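Bifunctional cytochrome P450/NADPH--P450 reductase (Deinococcus aerius, PDB 7F3H) is a self-sufficient P450 monooxygenase whose heme domain hydroxylates substrates, probably with electrons passed from NADPH by its fused reductase domain. Local coordinates at residues Leu301-Pro307 / Leu420-Gln424. Numbering follows the deposited sequence.
Sequences LPGDAVP and LLILQ
The side chain of Gln424 projects from helix 408-425 with CG anti to its backbone N (chi1 -173°) and stays extended beyond it, which carries the amide into the curve of loop 301-307, where its NE2 meets backbone carbonyls. NE2 donates to Gly303 O at 2.7 Å and to Ala305 O at 3.2 Å. One nitrogen thus serves two carbonyls, that of Gly303 within the type II' turn Pro302-Ala305 and that of Ala305 at its end. Neither bond is straight (N-H...O 132° and 141°), and both oxygens are tilted from the amide plane. One helical turn back, Leu420 sets its branch against Leu301: CD1 of Leu301 comes within 3.5 Å of Leu420 CG, the two side chains crossing at about a right angle. Pro307 closes the other end of the loop, its CD lying 3.6 Å from Leu421 CD2. Arg461 adds hydrogen bonds to Leu301 O and Gly303 O, and Val297 of helix 287-300 touches both Leu420 and Gln424. A leucine in place of Gln424 would probably leave Ala305 O without this donor and the turn freer to shift. A buried amide nitrogen satisfied by two backbone carbonyls, with Leu301 and Pro307 packed on Leu420 and Leu421 beside it, thus ties the loop to the helix.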
loop_
_atom_site.group_PDB
_atom_site.type_symbol
_atom_site.label_atom_id
_atom_site.label_comp_id
_atom_site.label_asym_id
_atom_site.label_seq_id
_atom_site.Cartn_x
_atom_site.Cartn_y
_atom_site.Cartn_z
ATOM N N LEU A 301 -17.115 -21.718 -4.184
ATOM C CA LEU A 301 -17.953 -21.536 -2.996
ATOM C C LEU A 301 -19.436 -21.576 -3.319
ATOM O O LEU A 301 -20.129 -20.553 -3.216
ATOM C CB LEU A 301 -17.637 -20.215 -2.303
ATOM C CG LEU A 301 -16.268 -20.055 -1.645
ATOM C CD1 LEU A 301 -16.192 -18.638 -1.089
ATOM C CD2 LEU A 301 -16.007 -21.113 -0.551
ATOM N N PRO A 302 -19.973 -22.733 -3.688
ATOM C CA PRO A 302 -21.420 -22.800 -3.932
ATOM C C PRO A 302 -22.187 -22.579 -2.635
ATOM O O PRO A 302 -21.679 -22.828 -1.535
ATOM C CB PRO A 302 -21.633 -24.215 -4.484
ATOM C CG PRO A 302 -20.451 -25.018 -3.943
ATOM C CD PRO A 302 -19.309 -24.050 -3.802
ATOM N N GLY A 303 -23.430 -22.104 -2.784
ATOM C CA GLY A 303 -24.274 -21.798 -1.645
ATOM C C GLY A 303 -23.561 -20.861 -0.705
ATOM O O GLY A 303 -22.858 -19.937 -1.131
ATOM N N ASP A 304 -23.709 -21.108 0.596
ATOM C CA ASP A 304 -23.125 -20.212 1.581
ATOM C C ASP A 304 -21.867 -20.819 2.173
ATOM O O ASP A 304 -21.433 -20.424 3.260
ATOM C CB ASP A 304 -24.142 -19.877 2.677
ATOM C CG ASP A 304 -24.685 -21.113 3.382
ATOM O OD1 ASP A 304 -24.227 -22.234 3.062
ATOM O OD2 ASP A 304 -25.559 -20.971 4.273
ATOM N N ALA A 305 -21.189 -21.660 1.384
ATOM C CA ALA A 305 -19.954 -22.292 1.821
ATOM C C ALA A 305 -18.947 -21.262 2.307
ATOM O O ALA A 305 -18.767 -20.204 1.702
ATOM C CB ALA A 305 -19.350 -23.104 0.679
ATOM N N VAL A 306 -18.287 -21.598 3.402
ATOM C CA VAL A 306 -17.297 -20.738 4.038
ATOM C C VAL A 306 -15.928 -21.197 3.547
ATOM O O VAL A 306 -15.620 -22.389 3.650
ATOM C CB VAL A 306 -17.396 -20.836 5.577
ATOM C CG1 VAL A 306 -16.333 -20.043 6.257
ATOM C CG2 VAL A 306 -18.770 -20.405 6.071
ATOM N N PRO A 307 -15.098 -20.310 3.016
ATOM C CA PRO A 307 -13.806 -20.738 2.481
ATOM C C PRO A 307 -12.831 -21.090 3.598
ATOM O O PRO A 307 -13.020 -20.738 4.770
ATOM C CB PRO A 307 -13.322 -19.517 1.681
ATOM C CG PRO A 307 -14.027 -18.325 2.303
ATOM C CD PRO A 307 -15.351 -18.863 2.825
ATOM N N LEU A 420 -13.364 -12.606 -2.696
ATOM C CA LEU A 420 -14.059 -13.883 -2.751
ATOM C C LEU A 420 -15.383 -13.826 -2.001
ATOM O O LEU A 420 -16.440 -14.169 -2.545
ATOM C CB LEU A 420 -13.146 -14.967 -2.159
ATOM C CG LEU A 420 -13.676 -16.396 -2.067
ATOM C CD1 LEU A 420 -14.057 -16.896 -3.456
ATOM C CD2 LEU A 420 -12.648 -17.274 -1.420
ATOM N N LEU A 421 -15.351 -13.344 -0.757
ATOM C CA LEU A 421 -16.580 -13.333 0.026
ATOM C C LEU A 421 -17.580 -12.311 -0.518
ATOM O O LEU A 421 -18.777 -12.608 -0.649
ATOM C CB LEU A 421 -16.243 -13.055 1.487
ATOM C CG LEU A 421 -15.635 -14.178 2.340
ATOM C CD1 LEU A 421 -15.409 -13.680 3.780
ATOM C CD2 LEU A 421 -16.489 -15.457 2.322
ATOM N N ILE A 422 -17.095 -11.126 -0.902
ATOM C CA ILE A 422 -17.965 -10.072 -1.424
ATOM C C ILE A 422 -18.700 -10.556 -2.664
ATOM O O ILE A 422 -19.923 -10.409 -2.783
ATOM C CB ILE A 422 -17.140 -8.803 -1.712
ATOM C CG1 ILE A 422 -16.813 -8.106 -0.395
ATOM C CG2 ILE A 422 -17.872 -7.830 -2.700
ATOM C CD1 ILE A 422 -15.790 -7.023 -0.548
ATOM N N LEU A 423 -17.962 -11.156 -3.602
ATOM C CA LEU A 423 -18.577 -11.575 -4.846
ATOM C C LEU A 423 -19.425 -12.815 -4.629
ATOM O O LEU A 423 -20.404 -13.023 -5.356
ATOM C CB LEU A 423 -17.512 -11.796 -5.919
ATOM C CG LEU A 423 -16.713 -10.570 -6.417
ATOM C CD1 LEU A 423 -15.789 -10.995 -7.535
ATOM C CD2 LEU A 423 -17.579 -9.401 -6.889
ATOM N N GLN A 424 -19.116 -13.605 -3.594
ATOM C CA GLN A 424 -20.024 -14.684 -3.233
ATOM C C GLN A 424 -21.402 -14.142 -2.873
ATOM O O GLN A 424 -22.420 -14.640 -3.366
ATOM C CB GLN A 424 -19.447 -15.513 -2.085
ATOM C CG GLN A 424 -20.317 -16.756 -1.813
ATOM C CD GLN A 424 -20.056 -17.424 -0.477
ATOM O OE1 GLN A 424 -19.383 -16.884 0.423
ATOM N NE2 GLN A 424 -20.577 -18.626 -0.345
#